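Local coordinates for ADP-ribosylating toxin CARDS (Mycoplasma pneumoniae, PDB 4TLV), which transfers ADP-ribosyl groups from NAD(+) to multiple target proteins and drives vacuole formation in mammalian cells, at residues 108-112 / 113-117; 218-221 / 222-226; 225-228 / 229-232; 381-385 / 386-390. All coordinates share one frame; numbering follows the deposited sequence. Where two conformers were deposited one is given.

Interaction 1 of 4, residues 108-112 / 113-117; sequences VVFDS and GDREM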
ATOM      1  N   VAL A 108     -24.401  11.200  -6.903  1.00 21.23           N
ATOM      2  CA  VAL A 108     -24.779   9.940  -6.294  1.00 19.33           C
ATOM      3  C   VAL A 108     -26.176  10.022  -5.682  1.00 24.42           C
ATOM      4  O   VAL A 108     -26.543  11.022  -5.072  1.00 25.91           O
ATOM      5  CB  VAL A 108     -23.765   9.526  -5.199  1.00 25.78           C
ATOM      6  CG1 VAL A 108     -24.339   8.407  -4.330  1.00 22.11           C
ATOM      7  CG2 VAL A 108     -22.423   9.111  -5.837  1.00 20.47           C
ATOM      8  N   VAL A 109     -26.952   8.964  -5.841  1.00 23.86           N
ATOM      9  CA  VAL A 109     -28.209   8.842  -5.122  1.00 26.99           C
ATOM     10  C   VAL A 109     -28.033   7.853  -3.985  1.00 24.14           C
ATOM     11  O   VAL A 109     -27.705   6.686  -4.211  1.00 25.37           O
ATOM     12  CB  VAL A 109     -29.347   8.394  -6.066  1.00 27.01           C
ATOM     13  CG1 VAL A 109     -30.528   7.871  -5.270  1.00 29.79           C
ATOM     14  CG2 VAL A 109     -29.760   9.555  -6.959  1.00 28.40           C
ATOM     15  N   PHE A 110     -28.232   8.310  -2.753  1.00 21.39           N
ATOM     16  CA  PHE A 110     -28.068   7.416  -1.617  1.00 20.82           C
ATOM     17  C   PHE A 110     -29.361   6.657  -1.349  1.00 27.35           C
ATOM     18  O   PHE A 110     -30.306   7.201  -0.773  1.00 24.51           O
ATOM     19  CB  PHE A 110     -27.566   8.184  -0.376  1.00 20.18           C
ATOM     20  CG  PHE A 110     -26.179   8.753  -0.550  1.00 19.31           C
ATOM     21  CD1 PHE A 110     -25.055   7.971  -0.282  1.00 20.89           C
ATOM     22  CD2 PHE A 110     -25.994  10.039  -1.014  1.00 18.44           C
ATOM     23  CE1 PHE A 110     -23.778   8.479  -0.462  1.00 19.75           C
ATOM     24  CE2 PHE A 110     -24.712  10.557  -1.197  1.00 20.93           C
ATOM     25  CZ  PHE A 110     -23.600   9.771  -0.922  1.00 18.60           C
ATOM     26  N   ASP A 111     -29.408   5.401  -1.792  1.00 22.81           N
ATOM     27  CA  ASP A 111     -30.549   4.538  -1.509  1.00 25.11           C
ATOM     28  C   ASP A 111     -30.641   4.285  -0.016  1.00 28.74           C
ATOM     29  O   ASP A 111     -31.725   4.116   0.542  1.00 29.18           O
ATOM     30  CB  ASP A 111     -30.408   3.197  -2.234  1.00 25.87           C
ATOM     31  CG  ASP A 111     -30.523   3.330  -3.739  1.00 32.18           C
ATOM     32  OD1 ASP A 111     -30.926   4.410  -4.219  1.00 29.48           O
ATOM     33  OD2 ASP A 111     -30.208   2.344  -4.438  1.00 32.11           O
ATOM     34  N   SER A 112     -29.480   4.261   0.625  1.00 26.55           N
ATOM     35  CA  SER A 112     -29.380   4.020   2.051  1.00 25.52           C
ATOM     36  C   SER A 112     -28.112   4.718   2.519  1.00 26.15           C
ATOM     37  O   SER A 112     -27.154   4.841   1.751  1.00 23.62           O
ATOM     38  CB  SER A 112     -29.299   2.518   2.328  1.00 30.52           C
ATOM     39  OG  SER A 112     -29.253   2.251   3.715  1.00 42.89           O
ATOM     40  N   GLY A 113     -28.113   5.194   3.760  1.00 24.45           N
ATOM     41  CA  GLY A 113     -26.978   5.926   4.297  1.00 23.82           C
ATOM     42  C   GLY A 113     -26.804   7.303   3.678  1.00 23.38           C
ATOM     43  O   GLY A 113     -27.728   7.851   3.074  1.00 23.75           O
ATOM     44  N   ASP A 114     -25.613   7.872   3.827  1.00 19.64           N
ATOM     45  CA  ASP A 114     -25.335   9.213   3.323  1.00 20.93           C
ATOM     46  C   ASP A 114     -23.850   9.418   3.047  1.00 20.14           C
ATOM     47  O   ASP A 114     -23.049   8.524   3.280  1.00 19.71           O
ATOM     48  CB  ASP A 114     -25.877  10.288   4.277  1.00 18.84           C
ATOM     49  CG  ASP A 114     -25.269  10.217   5.693  1.00 26.98           C
ATOM     50  OD1 ASP A 114     -24.133   9.716   5.879  1.00 23.62           O
ATOM     51  OD2 ASP A 114     -25.933  10.703   6.637  1.00 29.68           O
ATOM     52  N   ARG A 115     -23.488  10.598   2.563  1.00 15.08           N
ATOM     53  CA  ARG A 115     -22.110  10.846   2.164  1.00 17.92           C
ATOM     54  C   ARG A 115     -21.116  10.784   3.336  1.00 21.17           C
ATOM     55  O   ARG A 115     -20.013  10.265   3.185  1.00 18.36           O
ATOM     56  CB  ARG A 115     -21.972  12.168   1.420  1.00 16.10           C
ATOM     57  CG  ARG A 115     -20.540  12.416   0.924  1.00 19.23           C
ATOM     58  CD  ARG A 115     -20.461  13.618   0.036  1.00 18.91           C
ATOM     59  NE  ARG A 115     -20.538  14.875   0.780  1.00 22.30           N
ATOM     60  CZ  ARG A 115     -20.473  16.072   0.207  1.00 24.34           C
ATOM     61  NH1 ARG A 115     -20.325  16.175  -1.105  1.00 23.57           N
ATOM     62  NH2 ARG A 115     -20.540  17.170   0.940  1.00 25.30           N
ATOM     63  N   GLU A 116     -21.502  11.314   4.490  1.00 18.68           N
ATOM     64  CA  GLU A 116     -20.631  11.263   5.663  1.00 22.71           C
ATOM     65  C   GLU A 116     -20.263   9.810   5.980  1.00 22.68           C
ATOM     66  O   GLU A 116     -19.093   9.489   6.193  1.00 17.65           O
ATOM     67  CB  GLU A 116     -21.288  11.939   6.876  1.00 26.61           C
ATOM     68  CG  GLU A 116     -20.417  11.932   8.139  1.00 34.55           C
ATOM     69  CD  GLU A 116     -21.104  12.556   9.363  1.00 52.04           C
ATOM     70  OE1 GLU A 116     -22.296  12.933   9.263  1.00 57.24           O
ATOM     71  OE2 GLU A 116     -20.448  12.667  10.426  1.00 48.95           O
ATOM     72  N   MET A 117     -21.257   8.932   5.989  1.00 17.67           N
ATOM     73  CA  MET A 117     -21.011   7.516   6.231  1.00 19.76           C
ATOM     74  C   MET A 117     -20.141   6.885   5.144  1.00 20.37           C
ATOM     75  O   MET A 117     -19.263   6.073   5.437  1.00 16.31           O
ATOM     76  CB  MET A 117     -22.334   6.751   6.324  1.00 22.11           C
ATOM     77  CG  MET A 117     -23.195   7.137   7.509  1.00 21.42           C
ATOM     78  SD  MET A 117     -24.857   6.426   7.382  1.00 32.26           S
ATOM     79  CE  MET A 117     -24.530   4.653   7.446  1.00 31.80           C
TER
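Gly113 begins the contact with Phe110: its carbonyl oxygen lies 3.5 Å from Phe110 CB and approaches the ring obliquely. A residue with no side chain suits this point, because its phi is positive (70°) and a CB here would run into Ser112 O. Asp114 comes next and supplies the cover for the ring. Its CA stands over one face in a CH-pi contact, 4.1 Å from the centroid of the Phe110 ring, and its carbonyl carbon is 3.6 Å from Phe110 CE1, nearer the rim. On the opposite face of Phe110, Val108 CG1 lies over the ring centre. The carboxylate of Asp114 leaves in the other direction. With chi1 at 60°, CG sits between the backbone N and C, which lets OD1 accept from the N-H of Met117 at 3.0 Å, almost straight at 168°. A short acidic side chain fits here, and its charge would be expected to sit well against the positive end of the helix. Arg115 N lies over the same face as Asp114 CA, offset toward the rim, 3.6 Å from Phe110 CZ, and Arg115 CB touches CZ at 3.7 Å. The rest of Arg115 runs outward to Met103 O and a glycerol; the guanidinium is carried well past the ring, its plane nearly perpendicular to it, and the base of the residue does the touching. Met117, whose N-H caps on Asp114, packs its side chain on Ile211 and Gln213. This is a strand-to-helix connection with an Asp N-cap, in the mono-ADP-ribosyltransferase domain: strand 108-110, paired in parallel with 207-210, is followed, after a short turn, by helix 115-126.

Interaction 2 of 4, residues 218-221 / 222-226; sequences ADVS and EGTSA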
ATOM      1  N   ALA A 218     -11.549  -8.452  10.866  1.00 12.25           N
ATOM      2  CA  ALA A 218     -10.716  -9.465  11.486  1.00 13.84           C
ATOM      3  C   ALA A 218      -9.416  -8.824  12.005  1.00 13.04           C
ATOM      4  O   ALA A 218      -8.722  -8.111  11.272  1.00 12.79           O
ATOM      5  CB  ALA A 218     -10.418 -10.585  10.498  1.00 13.24           C
ATOM      6  N   ASP A 219      -9.098  -9.078  13.271  1.00 12.14           N
ATOM      7  CA  ASP A 219      -7.844  -8.616  13.872  1.00 12.47           C
ATOM      8  C   ASP A 219      -6.757  -9.640  13.526  1.00 11.49           C
ATOM      9  O   ASP A 219      -6.803 -10.779  13.999  1.00 11.55           O
ATOM     10  CB  ASP A 219      -8.017  -8.519  15.392  1.00 10.30           C
ATOM     11  CG  ASP A 219      -6.783  -8.030  16.099  1.00 13.10           C
ATOM     12  OD1 ASP A 219      -5.681  -8.081  15.511  1.00 12.96           O
ATOM     13  OD2 ASP A 219      -6.921  -7.577  17.258  1.00 14.47           O
ATOM     14  N   VAL A 220      -5.780  -9.245  12.707  1.00 12.43           N
ATOM     15  CA  VAL A 220      -4.746 -10.196  12.288  1.00 12.99           C
ATOM     16  C   VAL A 220      -3.358  -9.891  12.862  1.00  9.92           C
ATOM     17  O   VAL A 220      -2.338 -10.197  12.238  1.00 10.76           O
ATOM     18  CB  VAL A 220      -4.706 -10.383  10.744  1.00 11.82           C
ATOM     19  CG1 VAL A 220      -5.981 -11.079  10.271  1.00 11.99           C
ATOM     20  CG2 VAL A 220      -4.499  -9.022  10.024  1.00  8.93           C
ATOM     21  N   SER A 221      -3.359  -9.286  14.052  1.00 10.39           N
ATOM     22  CA  SER A 221      -2.174  -9.048  14.883  1.00 11.26           C
ATOM     23  C   SER A 221      -1.475  -7.733  14.582  1.00 11.22           C
ATOM     24  O   SER A 221      -1.575  -7.199  13.478  1.00 11.98           O
ATOM     25  CB  SER A 221      -1.164 -10.200  14.816  1.00 14.18           C
ATOM     26  OG  SER A 221      -1.793 -11.449  15.041  1.00 14.60           O
ATOM     27  N   GLU A 222      -0.793  -7.218  15.598  1.00 11.13           N
ATOM     28  CA  GLU A 222      -0.036  -5.981  15.499  1.00 10.20           C
ATOM     29  C   GLU A 222      -0.870  -4.816  14.980  1.00 10.93           C
ATOM     30  O   GLU A 222      -0.377  -3.954  14.255  1.00 10.46           O
ATOM     31  CB  GLU A 222       1.214  -6.185  14.656  1.00 12.08           C
ATOM     32  CG  GLU A 222       2.235  -7.023  15.394  1.00 15.04           C
ATOM     33  CD  GLU A 222       3.471  -7.277  14.571  1.00 15.47           C
ATOM     34  OE1 GLU A 222       3.339  -7.841  13.460  1.00 15.12           O
ATOM     35  OE2 GLU A 222       4.557  -6.904  15.047  1.00 17.96           O
ATOM     36  N   GLY A 223      -2.131  -4.794  15.388  1.00 10.85           N
ATOM     37  CA  GLY A 223      -3.005  -3.670  15.081  1.00 10.18           C
ATOM     38  C   GLY A 223      -3.638  -3.742  13.704  1.00  9.80           C
ATOM     39  O   GLY A 223      -4.404  -2.850  13.319  1.00 10.44           O
ATOM     40  N   THR A 224      -3.322  -4.793  12.964  1.00  9.32           N
ATOM     41  CA  THR A 224      -3.706  -4.892  11.556  1.00  9.94           C
ATOM     42  C   THR A 224      -5.143  -5.376  11.391  1.00 11.57           C
ATOM     43  O   THR A 224      -5.546  -6.330  12.043  1.00 13.10           O
ATOM     44  CB  THR A 224      -2.735  -5.839  10.805  1.00 11.54           C
ATOM     45  OG1 THR A 224      -1.405  -5.353  10.980  1.00 10.59           O
ATOM     46  CG2 THR A 224      -3.050  -5.911   9.317  1.00  9.07           C
ATOM     47  N   SER A 225      -5.910  -4.690  10.542  1.00 12.41           N
ATOM     48  CA  SER A 225      -7.277  -5.089  10.207  1.00 13.26           C
ATOM     49  C   SER A 225      -7.286  -5.854   8.891  1.00 10.83           C
ATOM     50  O   SER A 225      -6.558  -5.495   7.970  1.00 11.76           O
ATOM     51  CB  SER A 225      -8.160  -3.842  10.023  1.00 12.30           C
ATOM     52  OG  SER A 225      -8.046  -2.959  11.115  1.00 14.75           O
ATOM     53  N   ALA A 226      -8.114  -6.897   8.800  1.00  9.84           N
ATOM     54  CA  ALA A 226      -8.324  -7.617   7.544  1.00  9.32           C
ATOM     55  C   ALA A 226      -9.825  -7.686   7.284  1.00 11.53           C
ATOM     56  O   ALA A 226     -10.609  -7.778   8.228  1.00 12.18           O
ATOM     57  CB  ALA A 226      -7.730  -9.045   7.616  1.00  8.73           C
TER
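A beta hairpin closed by a type I' turn brings Ala218 against Ala226, in a region inferred to form the NAD(+)-binding pocket. These two alanines make an antiparallel hydrogen-bonded pair, with Ala226 N to Ala218 O at 2.8 Å and Ala218 N to Ala226 O at 2.9 Å. Their small methyls lie on one face of the sheet, where Val220 CG1 joins them 3.8 Å from Ala226 CB. Asp219 and Ser225 form the next, non-hydrogen-bonded pair and face the other way. Asp219 bends back in an Asx turn: with CG anti to the backbone N (chi1 -179°), OD1 takes the N-H of Ser221 at 3.0 Å, and the same oxygen also bonds Ser268. Closer to the tip, Val220 N donates to Thr224 O in a nearly straight bond. Glu222 and Gly223 are the turn's central residues, both with positive phi, easy for Gly223 but less readily open to a residue with a side chain. Glu222 reaches out to Thr433, while Ser221 OG is hydrogen-bonded to Glu252. Both sides of the turn are also joined by methyls, Val220 CG2 and Thr224 CG2 being 3.5 Å apart. Finally, Ser221 O accepts Thr224 N at 3.0 Å, from above its carbonyl plane, and more weakly Thr224 OG1.

Interaction 3 of 4, residues 225-228 / 229-232; sequences SASL and SFAC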
ATOM      1  N   SER A 225      -5.910  -4.690  10.542  1.00 12.41           N
ATOM      2  CA  SER A 225      -7.277  -5.089  10.207  1.00 13.26           C
ATOM      3  C   SER A 225      -7.286  -5.854   8.891  1.00 10.83           C
ATOM      4  O   SER A 225      -6.558  -5.495   7.970  1.00 11.76           O
ATOM      5  CB  SER A 225      -8.160  -3.842  10.023  1.00 12.30           C
ATOM      6  OG  SER A 225      -8.046  -2.959  11.115  1.00 14.75           O
ATOM      7  N   ALA A 226      -8.114  -6.897   8.800  1.00  9.84           N
ATOM      8  CA  ALA A 226      -8.324  -7.617   7.544  1.00  9.32           C
ATOM      9  C   ALA A 226      -9.825  -7.686   7.284  1.00 11.53           C
ATOM     10  O   ALA A 226     -10.609  -7.778   8.228  1.00 12.18           O
ATOM     11  CB  ALA A 226      -7.730  -9.045   7.616  1.00  8.73           C
ATOM     12  N   SER A 227     -10.245  -7.633   6.027  1.00 10.48           N
ATOM     13  CA  SER A 227     -11.658  -7.928   5.782  1.00 12.94           C
ATOM     14  C   SER A 227     -11.876  -9.422   5.913  1.00 10.77           C
ATOM     15  O   SER A 227     -10.956 -10.229   5.732  1.00 11.57           O
ATOM     16  CB  SER A 227     -12.133  -7.445   4.411  1.00 16.02           C
ATOM     17  OG  SER A 227     -11.284  -7.924   3.408  1.00 17.27           O
ATOM     18  N   LEU A 228     -13.104  -9.799   6.221  1.00 13.59           N
ATOM     19  CA  LEU A 228     -13.426 -11.213   6.339  1.00 13.19           C
ATOM     20  C   LEU A 228     -13.296 -11.962   5.003  1.00 13.87           C
ATOM     21  O   LEU A 228     -13.093 -13.177   4.984  1.00 13.06           O
ATOM     22  CB  LEU A 228     -14.818 -11.393   6.952  1.00 14.67           C
ATOM     23  CG  LEU A 228     -14.887 -11.215   8.482  1.00 13.05           C
ATOM     24  CD1 LEU A 228     -14.406  -9.838   8.963  1.00 14.26           C
ATOM     25  CD2 LEU A 228     -16.310 -11.502   8.977  1.00 13.17           C
ATOM     26  N   SER A 229     -13.388 -11.260   3.881  1.00 11.89           N
ATOM     27  CA  SER A 229     -13.293 -11.916   2.608  0.60 13.04           C
ATOM     28  C   SER A 229     -11.774 -12.492   2.486  1.00 14.51           C
ATOM     29  O   SER A 229     -11.553 -13.502   1.831  1.00 15.27           O
ATOM     30  CB  SER A 229     -13.629 -11.029   1.408  0.60 14.04           C
ATOM     31  OG  SER A 229     -12.786  -9.885   1.387  0.60 15.29           O
ATOM     32  N   PHE A 230     -10.814 -11.816   3.116  1.00 12.35           N
ATOM     33  CA  PHE A 230      -9.438 -12.309   3.177  1.00 13.08           C
ATOM     34  C   PHE A 230      -9.259 -13.352   4.298  1.00 12.17           C
ATOM     35  O   PHE A 230      -8.711 -14.440   4.072  1.00 14.56           O
ATOM     36  CB  PHE A 230      -8.445 -11.147   3.383  1.00 13.27           C
ATOM     37  CG  PHE A 230      -8.087 -10.413   2.109  1.00 13.42           C
ATOM     38  CD1 PHE A 230      -9.015  -9.597   1.471  1.00 13.04           C
ATOM     39  CD2 PHE A 230      -6.826 -10.534   1.552  1.00 21.75           C
ATOM     40  CE1 PHE A 230      -8.700  -8.935   0.282  1.00 13.18           C
ATOM     41  CE2 PHE A 230      -6.497  -9.863   0.362  1.00 17.70           C
ATOM     42  CZ  PHE A 230      -7.440  -9.071  -0.277  1.00 16.56           C
ATOM     43  N   ALA A 231      -9.710 -13.012   5.502  1.00 11.92           N
ATOM     44  CA  ALA A 231      -9.434 -13.841   6.691  1.00 12.82           C
ATOM     45  C   ALA A 231     -10.284 -15.116   6.801  1.00 15.84           C
ATOM     46  O   ALA A 231      -9.917 -16.047   7.532  1.00 16.40           O
ATOM     47  CB  ALA A 231      -9.578 -13.021   7.947  1.00 11.89           C
ATOM     48  N   CYS A 232     -11.424 -15.143   6.109  1.00 12.81           N
ATOM     49  CA  CYS A 232     -12.317 -16.307   6.142  1.00 13.35           C
ATOM     50  C   CYS A 232     -12.578 -16.782   4.716  1.00 13.66           C
ATOM     51  O   CYS A 232     -13.709 -16.721   4.245  1.00 14.98           O
ATOM     52  CB  CYS A 232     -13.655 -15.947   6.791  1.00 18.81           C
ATOM     53  SG  CYS A 232     -13.589 -14.836   8.206  1.00 23.16           S
TER
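Ser227, at the N-cap position, links strand 225-226 to the short helix 228-231, and the carbonyls of Ser227 and Leu228 accept the i to i+4 bonds from Ala231 and Cys232. The tight part is this set of backbone bonds. Ser227 O accepts Ala231 N at 3.1 Å in a nearly straight bond of 167°, lying in the carbonyl plane, and takes a weaker, more bent bond from Phe230 N. Leu228 O is gripped by Cys232 N at 2.8 Å, the residue at which the chain leaves helical geometry. Despite its position, the Ser227 hydroxyl makes no capping bond. With chi1 at 52°, OG is turned instead toward the Phe230 ring, 3.4 Å from CD1, and finds a hydrogen-bond partner elsewhere in the fold. A small side chain suits this place, since the ring comes so close.

All the touching residues are buried, so the loose side is one of distance. Ala226 CB and Ala231 CB are 4.4 Å apart, a light touch between two methyls; Ala231 also packs on Ala218, and small residues allow the helix to sit near the sheet. Cys232 fastens the far end through its disulfide to Cys249. Its chi1 of -39° sets the sulfur back alongside Leu228, where SG rests 3.9 Å from Leu228 CG.

Interaction 4 of 4, residues 381-385 / 386-390; sequences ELLGQ and TENGL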
ATOM      1  N   GLU A 381      11.660  -5.619  -3.376  1.00 11.94           N
ATOM      2  CA  GLU A 381      10.673  -5.840  -4.430  1.00 15.69           C
ATOM      3  C   GLU A 381      11.085  -5.149  -5.728  1.00 15.65           C
ATOM      4  O   GLU A 381      10.556  -5.459  -6.787  1.00 15.21           O
ATOM      5  CB  GLU A 381       9.268  -5.364  -4.021  1.00 13.56           C
ATOM      6  CG  GLU A 381       8.641  -6.146  -2.875  1.00 15.21           C
ATOM      7  CD  GLU A 381       8.201  -7.553  -3.276  1.00 23.92           C
ATOM      8  OE1 GLU A 381       8.359  -7.942  -4.461  1.00 23.50           O
ATOM      9  OE2 GLU A 381       7.683  -8.267  -2.398  1.00 20.13           O
ATOM     10  N   LEU A 382      12.025  -4.210  -5.646  1.00 16.64           N
ATOM     11  CA  LEU A 382      12.476  -3.507  -6.852  1.00 17.57           C
ATOM     12  C   LEU A 382      13.144  -4.474  -7.845  1.00 22.46           C
ATOM     13  O   LEU A 382      13.114  -4.257  -9.065  1.00 24.58           O
ATOM     14  CB  LEU A 382      13.428  -2.363  -6.482  1.00 16.54           C
ATOM     15  CG  LEU A 382      13.731  -1.353  -7.591  1.00 24.61           C
ATOM     16  CD1 LEU A 382      12.454  -0.635  -8.020  1.00 23.84           C
ATOM     17  CD2 LEU A 382      14.771  -0.360  -7.142  1.00 21.45           C
ATOM     18  N   LEU A 383      13.722  -5.554  -7.326  1.00 20.70           N
ATOM     19  CA  LEU A 383      14.458  -6.501  -8.161  1.00 23.39           C
ATOM     20  C   LEU A 383      13.583  -7.648  -8.639  1.00 28.21           C
ATOM     21  O   LEU A 383      14.070  -8.587  -9.263  1.00 30.21           O
ATOM     22  CB  LEU A 383      15.698  -7.029  -7.431  1.00 24.10           C
ATOM     23  CG  LEU A 383      16.812  -5.992  -7.236  1.00 28.55           C
ATOM     24  CD1 LEU A 383      17.932  -6.525  -6.366  1.00 26.61           C
ATOM     25  CD2 LEU A 383      17.354  -5.535  -8.587  1.00 35.66           C
ATOM     26  N   GLY A 384      12.286  -7.567  -8.351  1.00 24.51           N
ATOM     27  CA  GLY A 384      11.328  -8.504  -8.916  1.00 27.01           C
ATOM     28  C   GLY A 384      11.614  -9.958  -8.587  1.00 28.83           C
ATOM     29  O   GLY A 384      11.943 -10.297  -7.448  1.00 29.60           O
ATOM     30  N   GLN A 385      11.501 -10.823  -9.592  1.00 30.54           N
ATOM     31  CA  GLN A 385      11.676 -12.258  -9.383  1.00 34.58           C
ATOM     32  C   GLN A 385      13.136 -12.641  -9.180  1.00 33.96           C
ATOM     33  O   GLN A 385      13.437 -13.797  -8.884  1.00 35.97           O
ATOM     34  CB  GLN A 385      11.089 -13.064 -10.552  1.00 32.30           C
ATOM     35  CG  GLN A 385       9.609 -12.805 -10.826  1.00 38.57           C
ATOM     36  CD  GLN A 385       8.718 -13.122  -9.635  1.00 54.10           C
ATOM     37  OE1 GLN A 385       9.148 -13.759  -8.670  1.00 58.08           O
ATOM     38  NE2 GLN A 385       7.464 -12.680  -9.701  1.00 63.38           N
ATOM     39  N   THR A 386      14.042 -11.682  -9.355  1.00 26.96           N
ATOM     40  CA  THR A 386      15.465 -11.957  -9.154  1.00 29.16           C
ATOM     41  C   THR A 386      15.787 -12.131  -7.676  1.00 27.78           C
ATOM     42  O   THR A 386      15.633 -11.195  -6.884  1.00 26.30           O
ATOM     43  CB  THR A 386      16.358 -10.836  -9.711  1.00 27.52           C
ATOM     44  OG1 THR A 386      16.161 -10.704 -11.123  1.00 31.76           O
ATOM     45  CG2 THR A 386      17.808 -11.149  -9.439  1.00 26.71           C
ATOM     46  N   GLU A 387      16.244 -13.322  -7.302  1.00 24.03           N
ATOM     47  CA  GLU A 387      16.595 -13.575  -5.917  1.00 26.92           C
ATOM     48  C   GLU A 387      17.664 -12.578  -5.521  1.00 23.54           C
ATOM     49  O   GLU A 387      18.630 -12.366  -6.259  1.00 21.07           O
ATOM     50  CB  GLU A 387      17.094 -15.005  -5.736  1.00 31.26           C
ATOM     51  CG  GLU A 387      16.043 -16.057  -6.027  1.00 40.34           C
ATOM     52  CD  GLU A 387      16.549 -17.466  -5.774  1.00 60.43           C
ATOM     53  OE1 GLU A 387      17.785 -17.671  -5.798  1.00 58.08           O
ATOM     54  OE2 GLU A 387      15.712 -18.371  -5.556  1.00 71.44           O
ATOM     55  N   ASN A 388      17.484 -11.952  -4.363  1.00 21.40           N
ATOM     56  CA  ASN A 388      18.366 -10.880  -3.941  1.00 19.13           C
ATOM     57  C   ASN A 388      18.344 -10.715  -2.421  1.00 18.66           C
ATOM     58  O   ASN A 388      17.489 -11.294  -1.728  1.00 18.55           O
ATOM     59  CB  ASN A 388      17.972  -9.574  -4.637  1.00 18.87           C
ATOM     60  CG  ASN A 388      16.646  -9.009  -4.123  1.00 19.76           C
ATOM     61  OD1 ASN A 388      16.635  -8.195  -3.211  1.00 17.57           O
ATOM     62  ND2 ASN A 388      15.534  -9.427  -4.724  1.00 17.75           N
ATOM     63  N   GLY A 389      19.300  -9.957  -1.903  1.00 17.11           N
ATOM     64  CA  GLY A 389      19.425  -9.770  -0.465  1.00 16.47           C
ATOM     65  C   GLY A 389      20.226  -8.536  -0.098  1.00 17.45           C
ATOM     66  O   GLY A 389      20.741  -7.818  -0.967  1.00 16.21           O
ATOM     67  N   LEU A 390      20.348  -8.291   1.199  1.00 17.52           N
ATOM     68  CA  LEU A 390      21.140  -7.173   1.690  1.00 18.49           C
ATOM     69  C   LEU A 390      22.610  -7.577   1.755  1.00 20.76           C
ATOM     70  O   LEU A 390      22.926  -8.728   2.064  1.00 21.62           O
ATOM     71  CB  LEU A 390      20.668  -6.753   3.083  1.00 17.32           C
ATOM     72  CG  LEU A 390      19.271  -6.138   3.221  1.00 17.36           C
ATOM     73  CD1 LEU A 390      18.975  -5.889   4.716  1.00 16.11           C
ATOM     74  CD2 LEU A 390      19.175  -4.835   2.418  1.00 15.53           C
TER
HETATM   75  O   HOH W   1      12.285  -9.233  -5.077  1.00 28.22           O
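The side-chain amide of Asn388 has Leu383 lying over one face: Leu383 CD1 is 3.6 Å from Asn388 CG, and Leu383 CB is the same distance from Asn388 ND2. In the amide plane, ND2 donates to the carbonyl oxygen of Thr386 at 2.8 Å in an almost straight bond (176°). OD1 accepts from Ser380 N, so the amide is held at both its polar atoms and its rotation is fixed. A water adds a longer link, accepting from Asn388 ND2 and donating to Gly384 O, 2.6 Å away. An asparagine suits the spot because it can donate and accept at once from a short stem. Its chi1 of 71° puts CG between the backbone N and C, turning the amide back toward the loop.

This loop joins strands 375-380 and 388-393 in the D2 domain, assigned to the beta-trefoil family. It starts with a 3-10 segment, where Gly384 N bonds Glu381 O at 3.1 Å, and passes straight into a type II' turn from Leu383 to Thr386. Gly384 takes the second position of that turn with positive phi, which a residue lacking a side chain accommodates readily. Leu383 packs on Val405 and Leu348 as well as Asn388, which suits an apolar residue, whereas Gln385, at the exposed corner, is a polar residue suited to solvent. The turn closes by Thr386 N donating to Leu383 O at 3.1 Å, somewhat bent, and Thr386 CB comes within 3.2 Å of the same oxygen.

Overall arrangement
Following the chain from its N terminus, interaction 1 comes first, closing the turn between strand 108-110 and helix 115-126 at the surface of the transferase domain. Interaction 2 then closes the hairpin of strands 214-219 and 225-226, and interaction 3 begins on that hairpin's last strand; the two touch, their centres about 9 Å apart, and so join the sheet to the helix leading to the disulfide. Interaction 4 lies much later, in a loop of the D2 trefoil, its centre about 45 Å from that of interaction 1, on the opposite side of the chain's centre. Interactions 1 and 4 stand apart in series, while 2 and 3 overlap at Ser225 and Ala226; none crosses another.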